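Local coordinates for protein L-hydantoinase (Arthrobacter aurescens, PDB 1GKR) that hydrolyses the ring of hydantoin derivatives, preferring aryl over alkyl substrates, as a homotetramer with two zinc ions in each subunit, at residues H60-D65 with G310-G315; G334-E339 with S403-L408; T89-P94 with A122-G127; L77-A82 with R116-F121. One frame throughout, in Å; residues are numbered along the deposited sequence.

Contact 1: residues H60-D65 with G310-G315; sequences HVHIID and GSDHGG. With ZN (zinc ion), chain F.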
loop_
_atom_site.group_PDB
_atom_site.type_symbol
_atom_site.label_atom_id
_atom_site.label_comp_id
_atom_site.label_asym_id
_atom_site.label_seq_id
_atom_site.Cartn_x
_atom_site.Cartn_y
_atom_site.Cartn_z
ATOM N N HIS A 60 -0.192 5.676 -31.837
ATOM C CA HIS A 60 -0.390 7.091 -31.586
ATOM C C HIS A 60 0.138 8.004 -32.690
ATOM O O HIS A 60 1.205 8.608 -32.562
ATOM C CB HIS A 60 0.246 7.440 -30.250
ATOM C CG HIS A 60 -0.227 8.738 -29.687
ATOM N ND1 HIS A 60 -0.199 9.020 -28.336
ATOM C CD2 HIS A 60 -0.743 9.834 -30.293
ATOM C CE1 HIS A 60 -0.681 10.234 -28.139
ATOM N NE2 HIS A 60 -1.017 10.748 -29.309
ATOM N N VAL A 61 -0.639 8.122 -33.757
ATOM C CA VAL A 61 -0.243 8.927 -34.891
ATOM C C VAL A 61 -1.245 10.036 -35.220
ATOM O O VAL A 61 -2.467 9.822 -35.218
ATOM C CB VAL A 61 -0.046 8.011 -36.127
ATOM C CG1 VAL A 61 0.460 8.811 -37.328
ATOM C CG2 VAL A 61 0.918 6.906 -35.774
ATOM N N HIS A 62 -0.708 11.227 -35.481
ATOM C CA HIS A 62 -1.513 12.390 -35.855
ATOM C C HIS A 62 -1.053 12.934 -37.218
ATOM O O HIS A 62 -0.426 13.993 -37.287
ATOM C CB HIS A 62 -1.365 13.524 -34.848
ATOM C CG HIS A 62 -1.811 13.188 -33.465
ATOM N ND1 HIS A 62 -3.138 13.133 -33.102
ATOM C CD2 HIS A 62 -1.101 12.963 -32.331
ATOM C CE1 HIS A 62 -3.228 12.895 -31.805
ATOM N NE2 HIS A 62 -2.007 12.785 -31.313
ATOM N N ILE A 63 -1.325 12.209 -38.296
ATOM C CA ILE A 63 -0.960 12.716 -39.604
ATOM C C ILE A 63 -1.952 13.848 -39.868
ATOM O O ILE A 63 -1.637 14.803 -40.565
ATOM C CB ILE A 63 -1.076 11.636 -40.690
ATOM C CG1 ILE A 63 0.043 10.610 -40.509
ATOM C CG2 ILE A 63 -1.004 12.279 -42.076
ATOM C CD1 ILE A 63 -0.049 9.426 -41.445
ATOM N N ILE A 64 -3.137 13.727 -39.267
ATOM C CA ILE A 64 -4.216 14.715 -39.354
ATOM C C ILE A 64 -4.930 14.711 -40.690
ATOM O O ILE A 64 -6.076 14.269 -40.770
ATOM C CB ILE A 64 -3.712 16.142 -39.114
ATOM C CG1 ILE A 64 -2.860 16.209 -37.841
ATOM C CG2 ILE A 64 -4.914 17.084 -39.026
ATOM C CD1 ILE A 64 -3.655 16.348 -36.567
ATOM N N ASP A 65 -4.248 15.229 -41.718
ATOM C CA ASP A 65 -4.752 15.297 -43.092
ATOM C C ASP A 65 -6.113 15.990 -43.188
ATOM O O ASP A 65 -6.387 16.955 -42.469
ATOM C CB ASP A 65 -4.852 13.880 -43.677
ATOM C CG ASP A 65 -4.764 13.848 -45.211
ATOM O OD1 ASP A 65 -3.640 13.972 -45.751
ATOM O OD2 ASP A 65 -5.817 13.689 -45.873
ATOM N N GLY A 310 4.476 4.880 -28.264
ATOM C CA GLY A 310 3.792 5.483 -29.398
ATOM C C GLY A 310 4.526 6.770 -29.704
ATOM O O GLY A 310 4.972 7.445 -28.783
ATOM N N SER A 311 4.655 7.128 -30.972
ATOM C CA SER A 311 5.401 8.337 -31.318
ATOM C C SER A 311 4.707 9.658 -31.016
ATOM O O SER A 311 5.342 10.627 -30.584
ATOM C CB SER A 311 5.758 8.308 -32.801
ATOM O OG SER A 311 4.572 8.326 -33.575
ATOM N N ASP A 312 3.396 9.680 -31.219
ATOM C CA ASP A 312 2.613 10.899 -31.053
ATOM C C ASP A 312 3.108 11.893 -32.127
ATOM O O ASP A 312 3.218 13.104 -31.910
ATOM C CB ASP A 312 2.747 11.492 -29.650
ATOM C CG ASP A 312 1.699 12.570 -29.383
ATOM O OD1 ASP A 312 0.621 12.517 -30.019
ATOM O OD2 ASP A 312 1.933 13.465 -28.543
ATOM N N HIS A 313 3.425 11.331 -33.290
ATOM C CA HIS A 313 3.861 12.078 -34.461
ATOM C C HIS A 313 2.752 13.080 -34.803
ATOM O O HIS A 313 1.589 12.709 -34.966
ATOM C CB HIS A 313 4.050 11.099 -35.621
ATOM C CG HIS A 313 4.287 11.754 -36.944
ATOM N ND1 HIS A 313 5.546 12.082 -37.398
ATOM C CD2 HIS A 313 3.423 12.126 -37.922
ATOM C CE1 HIS A 313 5.449 12.621 -38.601
ATOM N NE2 HIS A 313 4.173 12.658 -38.941
ATOM N N GLY A 314 3.111 14.349 -34.915
ATOM C CA GLY A 314 2.114 15.348 -35.229
ATOM C C GLY A 314 2.770 16.645 -35.627
ATOM O O GLY A 314 3.530 17.231 -34.852
ATOM N N GLY A 315 2.469 17.092 -36.843
ATOM C CA GLY A 315 3.055 18.317 -37.347
ATOM C C GLY A 315 2.348 19.584 -36.916
ATOM O O GLY A 315 1.255 19.554 -36.376
HETATM ZN ZN ZN F . -1.350 12.842 -29.286
HETATM O O HOH W 1 -0.543 14.904 -28.115
#

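Contact 2: residues G334-E339 with S403-L408; sequences GALGLE and SQFRSL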
loop_
_atom_site.group_PDB
_atom_site.type_symbol
_atom_site.label_atom_id
_atom_site.label_comp_id
_atom_site.label_asym_id
_atom_site.label_seq_id
_atom_site.Cartn_x
_atom_site.Cartn_y
_atom_site.Cartn_z
ATOM N N GLY A 334 3.605 19.630 -29.997
ATOM C CA GLY A 334 3.748 18.610 -31.007
ATOM C C GLY A 334 5.159 18.387 -31.478
ATOM O O GLY A 334 6.016 19.251 -31.340
ATOM N N ALA A 335 5.397 17.209 -32.038
ATOM C CA ALA A 335 6.706 16.872 -32.559
ATOM C C ALA A 335 6.528 15.729 -33.523
ATOM O O ALA A 335 5.704 14.860 -33.282
ATOM C CB ALA A 335 7.627 16.459 -31.437
ATOM N N LEU A 336 7.277 15.744 -34.624
ATOM C CA LEU A 336 7.213 14.658 -35.603
ATOM C C LEU A 336 7.970 13.510 -34.960
ATOM O O LEU A 336 8.805 13.740 -34.090
ATOM C CB LEU A 336 7.891 15.064 -36.912
ATOM C CG LEU A 336 7.269 16.271 -37.618
ATOM C CD1 LEU A 336 8.014 16.558 -38.897
ATOM C CD2 LEU A 336 5.824 15.988 -37.946
ATOM N N GLY A 337 7.677 12.277 -35.360
ATOM C CA GLY A 337 8.372 11.151 -34.761
ATOM C C GLY A 337 8.286 9.864 -35.548
ATOM O O GLY A 337 8.937 8.870 -35.218
ATOM N N LEU A 338 7.491 9.881 -36.604
ATOM C CA LEU A 338 7.308 8.705 -37.431
ATOM C C LEU A 338 8.596 8.188 -38.058
ATOM O O LEU A 338 8.763 6.989 -38.271
ATOM C CB LEU A 338 6.310 9.033 -38.523
ATOM C CG LEU A 338 5.096 8.137 -38.660
ATOM C CD1 LEU A 338 4.713 7.541 -37.337
ATOM C CD2 LEU A 338 3.959 8.980 -39.229
ATOM N N GLU A 339 9.514 9.094 -38.354
ATOM C CA GLU A 339 10.757 8.703 -39.000
ATOM C C GLU A 339 11.910 8.471 -38.031
ATOM O O GLU A 339 12.910 7.858 -38.393
ATOM C CB GLU A 339 11.137 9.769 -40.033
ATOM C CG GLU A 339 11.764 9.209 -41.289
ATOM C CD GLU A 339 11.899 10.241 -42.387
ATOM O OE1 GLU A 339 10.876 10.855 -42.750
ATOM O OE2 GLU A 339 13.027 10.431 -42.889
ATOM N N SER A 403 15.596 17.722 -42.511
ATOM C CA SER A 403 15.300 18.249 -43.842
ATOM C C SER A 403 15.113 17.147 -44.865
ATOM O O SER A 403 14.601 17.398 -45.953
ATOM C CB SER A 403 16.424 19.156 -44.310
ATOM O OG SER A 403 17.622 18.416 -44.427
ATOM N N GLN A 404 15.542 15.935 -44.519
ATOM C CA GLN A 404 15.411 14.786 -45.406
ATOM C C GLN A 404 14.106 14.034 -45.154
ATOM O O GLN A 404 13.788 13.082 -45.866
ATOM C CB GLN A 404 16.589 13.830 -45.219
ATOM C CG GLN A 404 17.929 14.409 -45.629
ATOM C CD GLN A 404 17.871 15.057 -47.004
ATOM O OE1 GLN A 404 17.538 14.404 -47.998
ATOM N NE2 GLN A 404 18.186 16.354 -47.068
ATOM N N PHE A 405 13.365 14.457 -44.133
ATOM C CA PHE A 405 12.096 13.830 -43.789
ATOM C C PHE A 405 11.174 13.762 -44.985
ATOM O O PHE A 405 11.099 14.694 -45.781
ATOM C CB PHE A 405 11.395 14.608 -42.678
ATOM C CG PHE A 405 11.908 14.301 -41.298
ATOM C CD1 PHE A 405 13.051 13.528 -41.114
ATOM C CD2 PHE A 405 11.249 14.806 -40.176
ATOM C CE1 PHE A 405 13.533 13.265 -39.835
ATOM C CE2 PHE A 405 11.726 14.549 -38.891
ATOM C CZ PHE A 405 12.869 13.777 -38.719
ATOM N N ARG A 406 10.453 12.659 -45.097
ATOM C CA ARG A 406 9.528 12.469 -46.200
ATOM C C ARG A 406 8.163 13.093 -45.904
ATOM O O ARG A 406 7.338 13.253 -46.797
ATOM C CB ARG A 406 9.375 10.977 -46.455
ATOM C CG ARG A 406 10.711 10.252 -46.475
ATOM C CD ARG A 406 11.474 10.625 -47.707
ATOM N NE ARG A 406 10.741 10.198 -48.898
ATOM C CZ ARG A 406 10.687 10.882 -50.040
ATOM N NH1 ARG A 406 11.322 12.045 -50.162
ATOM N NH2 ARG A 406 9.999 10.396 -51.068
ATOM N N SER A 407 7.935 13.454 -44.646
ATOM C CA SER A 407 6.662 14.033 -44.227
ATOM C C SER A 407 6.462 15.464 -44.707
ATOM O O SER A 407 7.377 16.084 -45.250
ATOM C CB SER A 407 6.559 14.005 -42.705
ATOM O OG SER A 407 7.613 14.747 -42.126
ATOM N N LEU A 408 5.258 15.990 -44.494
ATOM C CA LEU A 408 4.951 17.356 -44.897
ATOM C C LEU A 408 5.901 18.330 -44.212
ATOM O O LEU A 408 6.484 19.182 -44.866
ATOM C CB LEU A 408 3.512 17.725 -44.544
ATOM C CG LEU A 408 3.194 19.171 -44.937
ATOM C CD1 LEU A 408 3.237 19.268 -46.453
ATOM C CD2 LEU A 408 1.835 19.610 -44.397
#

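Contact 3: residues T89-P94 with A122-G127; sequences TIIEMP and ALYGGG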
loop_
_atom_site.group_PDB
_atom_site.type_symbol
_atom_site.label_atom_id
_atom_site.label_comp_id
_atom_site.label_asym_id
_atom_site.label_seq_id
_atom_site.Cartn_x
_atom_site.Cartn_y
_atom_site.Cartn_z
ATOM N N THR A 89 2.269 -0.338 -39.565
ATOM C CA THR A 89 0.850 -0.044 -39.418
ATOM C C THR A 89 0.670 1.044 -38.358
ATOM O O THR A 89 1.325 1.041 -37.306
ATOM C CB THR A 89 -0.063 -1.294 -39.127
ATOM O OG1 THR A 89 -0.592 -1.208 -37.807
ATOM C CG2 THR A 89 0.668 -2.576 -39.312
ATOM N N ILE A 90 -0.186 2.009 -38.686
ATOM C CA ILE A 90 -0.457 3.137 -37.818
ATOM C C ILE A 90 -1.934 3.172 -37.459
ATOM O O ILE A 90 -2.775 2.591 -38.152
ATOM C CB ILE A 90 -0.121 4.483 -38.528
ATOM C CG1 ILE A 90 -1.063 4.692 -39.719
ATOM C CG2 ILE A 90 1.305 4.482 -39.035
ATOM C CD1 ILE A 90 -0.903 6.014 -40.399
ATOM N N ILE A 91 -2.245 3.849 -36.365
ATOM C CA ILE A 91 -3.622 4.012 -35.970
ATOM C C ILE A 91 -3.773 5.529 -35.851
ATOM O O ILE A 91 -3.222 6.122 -34.933
ATOM C CB ILE A 91 -3.894 3.302 -34.638
ATOM C CG1 ILE A 91 -3.267 1.904 -34.666
ATOM C CG2 ILE A 91 -5.389 3.127 -34.441
ATOM C CD1 ILE A 91 -3.651 1.019 -33.485
ATOM N N GLU A 92 -4.475 6.150 -36.807
ATOM C CA GLU A 92 -4.682 7.608 -36.835
ATOM C C GLU A 92 -5.630 8.078 -35.767
ATOM O O GLU A 92 -6.733 7.542 -35.657
ATOM C CB GLU A 92 -5.284 8.057 -38.162
ATOM C CG GLU A 92 -4.371 8.865 -39.046
ATOM C CD GLU A 92 -3.996 10.216 -38.484
ATOM O OE1 GLU A 92 -4.877 11.098 -38.313
ATOM O OE2 GLU A 92 -2.793 10.387 -38.227
ATOM N N MET A 93 -5.214 9.084 -35.001
ATOM C CA MET A 93 -6.068 9.644 -33.961
ATOM C C MET A 93 -7.190 10.408 -34.674
ATOM O O MET A 93 -7.096 10.694 -35.869
ATOM C CB MET A 93 -5.271 10.582 -33.062
ATOM C CG MET A 93 -4.107 9.918 -32.359
ATOM S SD MET A 93 -4.465 9.254 -30.706
ATOM C CE MET A 93 -6.207 8.956 -30.813
ATOM N N PRO A 94 -8.256 10.774 -33.949
ATOM C CA PRO A 94 -9.340 11.485 -34.618
ATOM C C PRO A 94 -9.299 12.989 -34.478
ATOM O O PRO A 94 -10.321 13.639 -34.641
ATOM C CB PRO A 94 -10.561 10.891 -33.950
ATOM C CG PRO A 94 -10.111 10.847 -32.514
ATOM C CD PRO A 94 -8.639 10.436 -32.568
ATOM N N ALA A 122 -5.196 1.564 -39.083
ATOM C CA ALA A 122 -6.390 1.277 -38.311
ATOM C C ALA A 122 -6.867 2.673 -37.900
ATOM O O ALA A 122 -6.079 3.625 -37.905
ATOM C CB ALA A 122 -6.042 0.458 -37.083
ATOM N N LEU A 123 -8.134 2.809 -37.527
ATOM C CA LEU A 123 -8.636 4.117 -37.152
ATOM C C LEU A 123 -9.318 4.237 -35.809
ATOM O O LEU A 123 -10.014 3.332 -35.354
ATOM C CB LEU A 123 -9.600 4.616 -38.213
ATOM C CG LEU A 123 -8.979 4.871 -39.572
ATOM C CD1 LEU A 123 -10.076 5.222 -40.535
ATOM C CD2 LEU A 123 -7.970 5.998 -39.478
ATOM N N TYR A 124 -9.108 5.394 -35.194
ATOM C CA TYR A 124 -9.707 5.754 -33.919
ATOM C C TYR A 124 -10.942 6.565 -34.249
ATOM O O TYR A 124 -11.038 7.170 -35.315
ATOM C CB TYR A 124 -8.815 6.709 -33.143
ATOM C CG TYR A 124 -7.724 6.099 -32.339
ATOM C CD1 TYR A 124 -8.003 5.462 -31.129
ATOM C CD2 TYR A 124 -6.388 6.228 -32.740
ATOM C CE1 TYR A 124 -6.979 4.980 -30.331
ATOM C CE2 TYR A 124 -5.357 5.748 -31.953
ATOM C CZ TYR A 124 -5.659 5.128 -30.748
ATOM O OH TYR A 124 -4.650 4.662 -29.949
ATOM N N GLY A 125 -11.873 6.590 -33.311
ATOM C CA GLY A 125 -13.056 7.401 -33.460
ATOM C C GLY A 125 -12.841 8.390 -32.329
ATOM O O GLY A 125 -11.964 8.185 -31.485
ATOM N N GLY A 126 -13.606 9.466 -32.294
ATOM C CA GLY A 126 -13.429 10.416 -31.220
ATOM C C GLY A 126 -14.568 10.335 -30.224
ATOM O O GLY A 126 -15.713 10.049 -30.578
ATOM N N GLY A 127 -14.243 10.573 -28.964
ATOM C CA GLY A 127 -15.249 10.557 -27.930
ATOM C C GLY A 127 -15.233 11.952 -27.350
ATOM O O GLY A 127 -14.392 12.273 -26.506
HETATM O O HOH W 2 -9.031 8.484 -36.959
#

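Contact 4: residues L77-A82 with R116-F121; sequences LDSESA and RLKVDF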
loop_
_atom_site.group_PDB
_atom_site.type_symbol
_atom_site.label_atom_id
_atom_site.label_comp_id
_atom_site.label_asym_id
_atom_site.label_seq_id
_atom_site.Cartn_x
_atom_site.Cartn_y
_atom_site.Cartn_z
ATOM N N LEU A 77 2.497 11.696 -47.767
ATOM C CA LEU A 77 3.839 12.156 -47.432
ATOM C C LEU A 77 4.340 11.534 -46.143
ATOM O O LEU A 77 5.348 10.828 -46.144
ATOM C CB LEU A 77 3.881 13.675 -47.329
ATOM C CG LEU A 77 3.506 14.352 -48.643
ATOM C CD1 LEU A 77 3.729 15.844 -48.528
ATOM C CD2 LEU A 77 4.340 13.760 -49.763
ATOM N N ASP A 78 3.626 11.783 -45.051
ATOM C CA ASP A 78 4.006 11.251 -43.748
ATOM C C ASP A 78 4.039 9.725 -43.694
ATOM O O ASP A 78 4.865 9.151 -42.981
ATOM C CB ASP A 78 3.064 11.792 -42.677
ATOM C CG ASP A 78 3.122 13.294 -42.573
ATOM O OD1 ASP A 78 2.950 13.959 -43.617
ATOM O OD2 ASP A 78 3.337 13.812 -41.458
ATOM N N SER A 79 3.160 9.055 -44.434
ATOM C CA SER A 79 3.196 7.607 -44.394
ATOM C C SER A 79 4.518 7.111 -45.008
ATOM O O SER A 79 4.921 5.967 -44.808
ATOM C CB SER A 79 1.973 6.998 -45.102
ATOM O OG SER A 79 2.104 6.996 -46.505
ATOM N N GLU A 80 5.211 7.962 -45.750
ATOM C CA GLU A 80 6.491 7.531 -46.301
ATOM C C GLU A 80 7.511 7.569 -45.171
ATOM O O GLU A 80 8.453 6.779 -45.152
ATOM C CB GLU A 80 6.954 8.434 -47.448
ATOM C CG GLU A 80 6.125 8.296 -48.709
ATOM C CD GLU A 80 6.909 8.663 -49.955
ATOM O OE1 GLU A 80 7.944 9.348 -49.816
ATOM O OE2 GLU A 80 6.487 8.276 -51.069
ATOM N N SER A 81 7.327 8.498 -44.235
ATOM C CA SER A 81 8.227 8.590 -43.093
ATOM C C SER A 81 8.074 7.314 -42.277
ATOM O O SER A 81 9.061 6.773 -41.772
ATOM C CB SER A 81 7.885 9.786 -42.206
ATOM O OG SER A 81 8.434 10.982 -42.716
ATOM N N ALA A 82 6.835 6.842 -42.142
ATOM C CA ALA A 82 6.579 5.619 -41.401
ATOM C C ALA A 82 7.330 4.485 -42.092
ATOM O O ALA A 82 8.118 3.771 -41.466
ATOM C CB ALA A 82 5.093 5.316 -41.375
ATOM N N ARG A 116 -4.626 7.071 -50.142
ATOM C CA ARG A 116 -3.341 7.742 -50.146
ATOM C C ARG A 116 -2.233 7.237 -49.234
ATOM O O ARG A 116 -1.062 7.568 -49.451
ATOM C CB ARG A 116 -3.570 9.234 -49.926
ATOM C CG ARG A 116 -4.318 9.880 -51.083
ATOM C CD ARG A 116 -4.504 11.359 -50.873
ATOM N NE ARG A 116 -5.653 11.646 -50.029
ATOM C CZ ARG A 116 -5.613 12.443 -48.968
ATOM N NH1 ARG A 116 -4.468 13.027 -48.623
ATOM N NH2 ARG A 116 -6.721 12.668 -48.261
ATOM N N LEU A 117 -2.581 6.438 -48.228
ATOM C CA LEU A 117 -1.581 5.908 -47.303
ATOM C C LEU A 117 -0.677 4.877 -47.962
ATOM O O LEU A 117 -1.094 4.162 -48.876
ATOM C CB LEU A 117 -2.267 5.292 -46.091
ATOM C CG LEU A 117 -2.688 6.337 -45.069
ATOM C CD1 LEU A 117 -3.579 5.696 -44.013
ATOM C CD2 LEU A 117 -1.427 6.953 -44.459
ATOM N N LYS A 118 0.568 4.804 -47.503
ATOM C CA LYS A 118 1.517 3.854 -48.067
ATOM C C LYS A 118 1.836 2.682 -47.125
ATOM O O LYS A 118 2.467 1.710 -47.532
ATOM C CB LYS A 118 2.796 4.581 -48.492
ATOM C CG LYS A 118 2.633 5.536 -49.679
ATOM C CD LYS A 118 4.004 5.838 -50.283
ATOM C CE LYS A 118 3.924 6.566 -51.618
ATOM N NZ LYS A 118 3.632 8.013 -51.429
ATOM N N VAL A 119 1.422 2.776 -45.867
ATOM C CA VAL A 119 1.614 1.674 -44.926
ATOM C C VAL A 119 0.198 1.319 -44.458
ATOM O O VAL A 119 -0.741 2.058 -44.732
ATOM C CB VAL A 119 2.519 2.073 -43.745
ATOM C CG1 VAL A 119 3.919 2.398 -44.262
ATOM C CG2 VAL A 119 1.935 3.254 -43.008
ATOM N N ASP A 120 0.013 0.196 -43.781
ATOM C CA ASP A 120 -1.341 -0.165 -43.366
ATOM C C ASP A 120 -1.835 0.696 -42.203
ATOM O O ASP A 120 -1.034 1.319 -41.492
ATOM C CB ASP A 120 -1.410 -1.662 -43.031
ATOM C CG ASP A 120 -1.421 -2.548 -44.286
ATOM O OD1 ASP A 120 -1.382 -2.019 -45.421
ATOM O OD2 ASP A 120 -1.474 -3.785 -44.138
ATOM N N PHE A 121 -3.149 0.726 -41.996
ATOM C CA PHE A 121 -3.691 1.572 -40.952
ATOM C C PHE A 121 -4.975 1.082 -40.300
ATOM O O PHE A 121 -5.746 0.322 -40.884
ATOM C CB PHE A 121 -3.971 2.951 -41.539
ATOM C CG PHE A 121 -5.021 2.929 -42.626
ATOM C CD1 PHE A 121 -4.716 2.457 -43.900
ATOM C CD2 PHE A 121 -6.338 3.304 -42.351
ATOM C CE1 PHE A 121 -5.711 2.353 -44.890
ATOM C CE2 PHE A 121 -7.337 3.202 -43.333
ATOM C CZ PHE A 121 -7.021 2.724 -44.602
#

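Contact 1: residues H60-D65 with G310-G315
H60, H62 and D312 meet across this contact at one zinc ion. H60 NE2 and H62 NE2 each bind the zinc at 2.1 Å, and D312 OD1 binds it at the same length. A water is a further ligand and also donates a hydrogen bond to D312 OD2. One carboxylate oxygen holds the metal and the other holds the water. The carbamate group of K147 also binds this zinc and bridges to a second one.

The ligand side chains pack on one another. D312 runs alongside H60, and D312 CB lies 3.8 Å from the centroid of the H60 ring, almost on the ring normal, in a CH-pi contact. The H60 imidazole is turned toward the metal with CG anti to the backbone N (chi1 -163°). D312 OD1 reaches the H62 ring at its edge, in plane. Behind H60, its ND1 is hydrogen-bonded to E262.

Backbone bonds tie the two segments beneath the metal. H62 N donates to H313 O at 2.8 Å. D312 N gives a weak bond to H60 O. S311 OG accepts from H313 N, which forms an ST turn, while D58 holds the same hydroxyl from outside. The H313 ring is anchored by D78.

A His-X-His pair ending an early barrel strand and an aspartate after a late one hold the first zinc of the two-metal amidohydrolase TIM-barrel site, which K147, H183 and H239 complete.

Contact 2: residues G334-E339 with S403-L408
Two loops pack together here, L336 and E339 of one against F405, R406 and S407 of the other. The contact is partly buried. It joins a loop of the amidohydrolase TIM barrel, just before helix 341-350, to the loop between strands 398-399 and 418-428.

F405 is held from two directions. E339 CB sits over one face of its ring, offset toward the rim. L336 comes in at the ring edge, with L336 CD1 3.9 Å from F405 CD2. The same methyl carbon touches the hydroxyl of S407, with L336 CD1 3.7 Å from S407 OG. That hydroxyl has its polar partner at H409 O.

The E339 and F405 side chains pass each other head to tail, the carboxylate plane turned 49° from the ring. E339 OE2 lies 3.6 Å from F405 CD1. The chain is extended beyond CG (chi2 170°), which carries the carboxylate past the ring to the backbone of R406. S81 OG also lies against E339 OE1, probably as a second hydrogen bond, though modelled too close to be exact. The R406 guanidinium turns away to a salt bridge with E80. With an alanine at E339, the amide of R406 would probably lose its acceptor and a gap would open beside the F405 ring.

R406 N meets the syn lone pair of E339 OE1 at 3.0 Å, with a nearly straight N-H...O angle of 167°.

Contact 3: residues T89-P94 with A122-G127
Y124 leans across the end of strand 87-92. Y124 CB is 3.8 Å from P94 CD and also lies near E92 O. With CG anti to the carbonyl carbon (chi1 -84°), the ring passes beside the backbone of the other strand. Y124 CD2 then meets E92 O at 3.2 Å, at the ring edge. Further out, Y124 CE2 touches I91 CG2 at 3.6 Å; the I91 and Y124 side chains cross at about a right angle. M93 covers one face. Its CE stands 3.5 Å from the ring centroid, 17° off the normal, in a CH-pi contact. M93 SD is oblique to the ring, a Met-aromatic contact. At the tip, Y124 OH is hydrogen-bonded to E59 O.

Behind the ring the strands run parallel. A122 N donates to I90 O at 2.8 Å, E92 N to A122 O and Y124 N to E92 O. A water within hydrogen-bonding distance of E92 O and Y124 O bridges the two segments. On the Y124 side of the sheet I91 packs on A122 CB. On the other side E92 CB meets L123 CD2 at 3.6 Å. The E92 carboxylate turns away toward the I63 and I64 amides.

M93 also touches H60 and H62, so the Y124 ring probably helps position a residue packed against zinc ligands. Strand 87-92, helix 103-116 and strand 120-123 form a beta-alpha-beta unit of the TIM barrel.

Contact 4: residues L77-A82 with R116-F121
S79 is the first residue of helix segment 77-82 to meet the chain at L117-V119. S79 CB lies 3.5 Å from L117 CD2. S79 OG accepts a hydrogen bond from K118 N at 2.9 Å, with an N-H...O angle of 138°. Chi1 of 79° sets this hydroxyl between its own backbone N and carbonyl carbon. There it is also bonded to F75 O, one turn back in the helix. The hydroxyl thus joins the helix to the chain just after helix 103-116. S79 O touches V119 CG1.

E80 comes next, its side chain slanting over that of K118. E80 CG lies 3.6 Å from K118 CD, so the two side chains touch before their charges meet. K118 NZ then forms a salt bridge with E80 OE2 at 2.9 Å. It arrives on the anti side of this oxygen, 28° out of the carboxylate plane. The lysine chain runs extended and bends only at its last torsion (chi4 78°), bringing the amine round to E80. The other oxygen, E80 OE1, is paired with R406.

A82 closes the segment, with A82 CB 4.1 Å from V119 CG2.

A methionine in place of K118 would probably leave E80 OE2 without its cationic mate in a buried setting. With K118 and R406 each taking one oxygen, the E80 carboxylate is probably held against rotation, and the two positive charges would be expected to stabilise its ionised form.

How the contacts relate
Contacts 1, 3 and 4 lie in the TIM barrel; contact 2 joins a barrel loop to the loop between strands 398-399 and 418-428. Along the chain, contacts 3 and 4 fall between the two segments of contact 1, and their own segments alternate; contact 2 comes after contact 1 closes. Contact 1 sets the end of strand 51-62 beside 313-314. Contact 3 pairs 87-92, the neighbour of 51-62, with 120-123. Contact 4 packs helix 75-85 beside the start of 120-123. Contacts 2 and 3, with centres about 19 Å apart, do not touch. Helix 75-85 reaches contact 1 through D78 and H313, and contact 2 through E80 and R406. The segment carrying D312 is thus connected to this helix and, through H313 and G337, to contact 2.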